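Local coordinates for erythrocyte membrane protein 1 (Plasmodium falciparum, PDB 6S8T) that mediates adhesion of malaria-infected red cells, here through a DBLbeta domain that binds the host receptor ICAM-1, at residues A109-P112 against P113-H117; H139-L142 against G143-L147. All blocks are in the same frame, centred on the assembly; numbering follows the deposited sequence.

Contact 1 of 2, residues A109-P112 against P113-H117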
# COMPACT_ATOMS: atom_id res chain seq x y z
N ALA A 109 6.94 7.77 -7.85
CA ALA A 109 6.61 6.63 -7.01
C ALA A 109 5.55 5.82 -7.75
O ALA A 109 4.52 6.37 -8.14
CB ALA A 109 6.09 7.07 -5.64
N TYR A 110 5.81 4.53 -7.95
CA TYR A 110 4.92 3.71 -8.75
C TYR A 110 3.66 3.35 -7.96
O TYR A 110 3.74 2.96 -6.79
CB TYR A 110 5.64 2.46 -9.23
CG TYR A 110 6.86 2.78 -10.08
CD1 TYR A 110 6.74 2.99 -11.45
CD2 TYR A 110 8.12 2.90 -9.51
CE1 TYR A 110 7.84 3.30 -12.23
CE2 TYR A 110 9.23 3.21 -10.27
CZ TYR A 110 9.09 3.40 -11.63
OH TYR A 110 10.19 3.71 -12.40
N ILE A 111 2.51 3.49 -8.60
CA ILE A 111 1.21 3.32 -7.95
C ILE A 111 0.79 1.85 -8.02
O ILE A 111 0.73 1.29 -9.12
CB ILE A 111 0.14 4.22 -8.61
CG1 ILE A 111 0.66 5.65 -8.77
CG2 ILE A 111 -1.14 4.19 -7.80
CD1 ILE A 111 1.02 6.33 -7.47
N PRO A 112 0.51 1.20 -6.90
CA PRO A 112 0.01 -0.18 -6.94
C PRO A 112 -1.34 -0.25 -7.64
O PRO A 112 -2.20 0.63 -7.42
CB PRO A 112 -0.11 -0.57 -5.46
CG PRO A 112 0.73 0.44 -4.71
CD PRO A 112 0.66 1.70 -5.52
N PRO A 113 -1.57 -1.26 -8.48
CA PRO A 113 -2.90 -1.41 -9.10
C PRO A 113 -4.03 -1.50 -8.09
O PRO A 113 -5.13 -1.00 -8.36
CB PRO A 113 -2.77 -2.70 -9.91
CG PRO A 113 -1.32 -2.79 -10.23
CD PRO A 113 -0.60 -2.21 -9.03
N ARG A 114 -3.80 -2.12 -6.93
CA ARG A 114 -4.81 -2.14 -5.88
C ARG A 114 -5.18 -0.72 -5.45
O ARG A 114 -6.36 -0.40 -5.28
CB ARG A 114 -4.31 -2.95 -4.68
CG ARG A 114 -5.21 -2.86 -3.46
CD ARG A 114 -4.46 -3.27 -2.20
NE ARG A 114 -3.21 -2.52 -2.07
CZ ARG A 114 -3.13 -1.29 -1.59
NH1 ARG A 114 -1.95 -0.68 -1.52
NH2 ARG A 114 -4.22 -0.66 -1.19
N ARG A 115 -4.17 0.14 -5.28
CA ARG A 115 -4.42 1.52 -4.86
C ARG A 115 -5.11 2.33 -5.95
O ARG A 115 -6.03 3.10 -5.67
CB ARG A 115 -3.09 2.19 -4.47
CG ARG A 115 -3.17 3.71 -4.30
CD ARG A 115 -3.93 4.10 -3.05
NE ARG A 115 -4.10 5.55 -2.93
CZ ARG A 115 -5.14 6.23 -3.40
NH1 ARG A 115 -6.12 5.59 -4.03
NH2 ARG A 115 -5.21 7.54 -3.24
N GLN A 116 -4.67 2.16 -7.21
CA GLN A 116 -5.23 2.95 -8.30
C GLN A 116 -6.73 2.72 -8.46
O GLN A 116 -7.47 3.66 -8.77
CB GLN A 116 -4.49 2.63 -9.60
CG GLN A 116 -5.05 3.34 -10.82
CD GLN A 116 -4.21 3.13 -12.05
OE1 GLN A 116 -2.98 3.04 -11.96
NE2 GLN A 116 -4.85 3.03 -13.20
N HIS A 117 -7.19 1.49 -8.25
CA HIS A 117 -8.60 1.15 -8.41
C HIS A 117 -9.32 1.00 -7.08
O HIS A 117 -10.28 0.23 -6.96
CB HIS A 117 -8.75 -0.12 -9.25
CG HIS A 117 -8.03 -0.05 -10.57
ND1 HIS A 117 -8.37 0.85 -11.55
CD2 HIS A 117 -6.99 -0.76 -11.05
CE1 HIS A 117 -7.58 0.68 -12.59
NE2 HIS A 117 -6.73 -0.29 -12.31
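The Arg114 guanidinium meets Pro112 obliquely: CG of the proline ring lies 4.3 Å from Arg114 NH1. Further along, CG of Gln116 sits over one face of the His117 imidazole, 4.1 Å above its plane and displaced toward the rim. CD of Pro112 meets CB of Arg115 at 3.9 Å, the two side chains slanting across one another. With CG1 beside the backbone N and anti to the carbonyl carbon (chi1 -48°), Ile111 turns CG2 anti to the N; that methyl touches Arg115 CG and Gln116 CB, each at 4.1 Å. This is the junction where the short, weakly bonded strand about 110-111, antiparallel to 97-98, runs into the one-turn helix 113-116 inside the Duffy binding domain, with Pro112 at the N-cap and Pro113 as the first helical residue. Having no N-H, Pro113 suits a first turn, where no amide is needed as an i-4 donor. The carbonyl of Pro112 starts the helical bonding: Gln116 N donates to Pro112 O at 2.9 Å. Trp297 of helix 293-319 packs on Ile111, Pro112 and Arg115, while Trp96 touches both prolines. The arginine ends bond elsewhere, Arg114 in salt bridges to Glu300 and Asp188, Arg115 in one to Asp197 and a hydrogen bond to Gln204.

Contact 2 of 2, residues H139-L142 against G143-L147; sequences HSLL and GDVQL
Leu142 and Gln146 pack one helical turn apart, as do Leu141 and Val145, in a local i to i+4 contact near the start of helix 137-163, one of the long helices of the Duffy binding domain. The backbone is alpha-helical but uneven: Val145 N donates to Leu141 O at 3.1 Å and Gln146 N to Leu142 O at 2.8 Å, while the bond from Gly143 N to His139 O is weak at 3.5 Å. On the face toward helix 246-268, Leu142 lies obliquely across the stem of Gln146. Its CD1 rests 3.7 Å from Gln146 CG, and its CG meets the amide oxygen OE1 at 3.5 Å. With CG beside its backbone N (chi1 -73°) and the chain extended beyond, Gln146 runs back toward the preceding turn and crosses the leucine; NE2 bonds to the carbonyl of Gln259, but OE1, buried against the hydrocarbon, has no polar partner in the model. Next to this pair, Leu141 CD1 touches Val145 CG2 at 4.1 Å. Trp252 packs on both leucines, and Val145 reaches Val260 of the same neighbouring helix as well as Leu189 and Ile193 of helix 172-194. Asp144 has a polar setting, its carboxylate taking hydrogen bonds from Ser68, Asn122 and the amide of Asn69. A water ties this carboxylate to the turn before it, donating one hydrogen to Ser140 O at 2.7 Å and the other to Asp144 OD2 at 2.6 Å.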
# COMPACT_ATOMS: atom_id res chain seq x y z
N HIS A 139 -19.34 12.93 13.03
CA HIS A 139 -20.02 11.65 12.90
C HIS A 139 -20.40 11.31 11.46
O HIS A 139 -20.39 10.14 11.08
CB HIS A 139 -21.28 11.64 13.77
CG HIS A 139 -21.03 12.05 15.19
ND1 HIS A 139 -20.48 11.19 16.12
CD2 HIS A 139 -21.25 13.21 15.84
CE1 HIS A 139 -20.37 11.81 17.28
NE2 HIS A 139 -20.83 13.04 17.14
N SER A 140 -20.73 12.32 10.65
CA SER A 140 -21.09 12.06 9.26
C SER A 140 -19.89 11.61 8.44
O SER A 140 -20.04 10.81 7.51
CB SER A 140 -21.73 13.30 8.64
OG SER A 140 -22.92 13.66 9.31
N LEU A 141 -18.69 12.11 8.76
CA LEU A 141 -17.50 11.71 8.02
C LEU A 141 -17.16 10.24 8.28
O LEU A 141 -16.75 9.53 7.36
CB LEU A 141 -16.32 12.60 8.38
CG LEU A 141 -14.98 12.24 7.72
CD1 LEU A 141 -15.09 12.34 6.21
CD2 LEU A 141 -13.86 13.12 8.23
N LEU A 142 -17.34 9.78 9.52
CA LEU A 142 -17.03 8.39 9.84
C LEU A 142 -17.91 7.42 9.06
O LEU A 142 -17.46 6.35 8.66
CB LEU A 142 -17.18 8.15 11.35
CG LEU A 142 -16.98 6.71 11.82
CD1 LEU A 142 -15.57 6.24 11.49
CD2 LEU A 142 -17.26 6.58 13.31
N GLY A 143 -19.17 7.80 8.83
CA GLY A 143 -20.06 6.93 8.08
C GLY A 143 -19.57 6.66 6.67
O GLY A 143 -19.57 5.52 6.20
N ASP A 144 -19.13 7.71 5.98
CA ASP A 144 -18.65 7.54 4.61
C ASP A 144 -17.29 6.85 4.57
O ASP A 144 -16.98 6.14 3.61
CB ASP A 144 -18.60 8.89 3.89
CG ASP A 144 -19.84 9.15 3.06
OD1 ASP A 144 -20.23 8.26 2.27
OD2 ASP A 144 -20.44 10.24 3.19
N VAL A 145 -16.46 7.04 5.60
CA VAL A 145 -15.18 6.34 5.66
C VAL A 145 -15.40 4.86 5.93
O VAL A 145 -14.72 4.00 5.35
CB VAL A 145 -14.26 6.98 6.72
CG1 VAL A 145 -13.01 6.14 6.92
CG2 VAL A 145 -13.90 8.40 6.32
N GLN A 146 -16.36 4.53 6.80
CA GLN A 146 -16.66 3.12 7.06
C GLN A 146 -17.34 2.46 5.87
O GLN A 146 -17.12 1.26 5.63
CB GLN A 146 -17.53 3.00 8.31
CG GLN A 146 -16.80 3.27 9.62
CD GLN A 146 -17.69 3.10 10.83
OE1 GLN A 146 -18.69 3.79 10.98
NE2 GLN A 146 -17.32 2.16 11.70
N LEU A 147 -18.16 3.20 5.13
CA LEU A 147 -18.76 2.63 3.93
C LEU A 147 -17.71 2.32 2.87
O LEU A 147 -17.74 1.26 2.25
CB LEU A 147 -19.82 3.59 3.36
CG LEU A 147 -20.48 3.14 2.06
CD1 LEU A 147 -21.36 1.91 2.30
CD2 LEU A 147 -21.29 4.26 1.44
O HOH W 1 -20.59 11.94 5.16

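How the contacts relate
Both contacts are buried, yet they differ in how central they are: contact 1 lies about 8 Å from the centre of the chain and contact 2 about 21 Å, measured centre to centre. Their own centres are 23 Å apart and their nearest atoms about 12 Å, with no touch between them. Contact 1 joins a strand to a short helix; contact 2 stays within a single long one. Helix 172-194 receives side chains from both. Contact 1 is proline and isoleucine carbon against the helix start, with its arginine ends salt-bridged to acids elsewhere; contact 2 sets leucine and valine packing beside a buried amide and a carboxylate bridged by water.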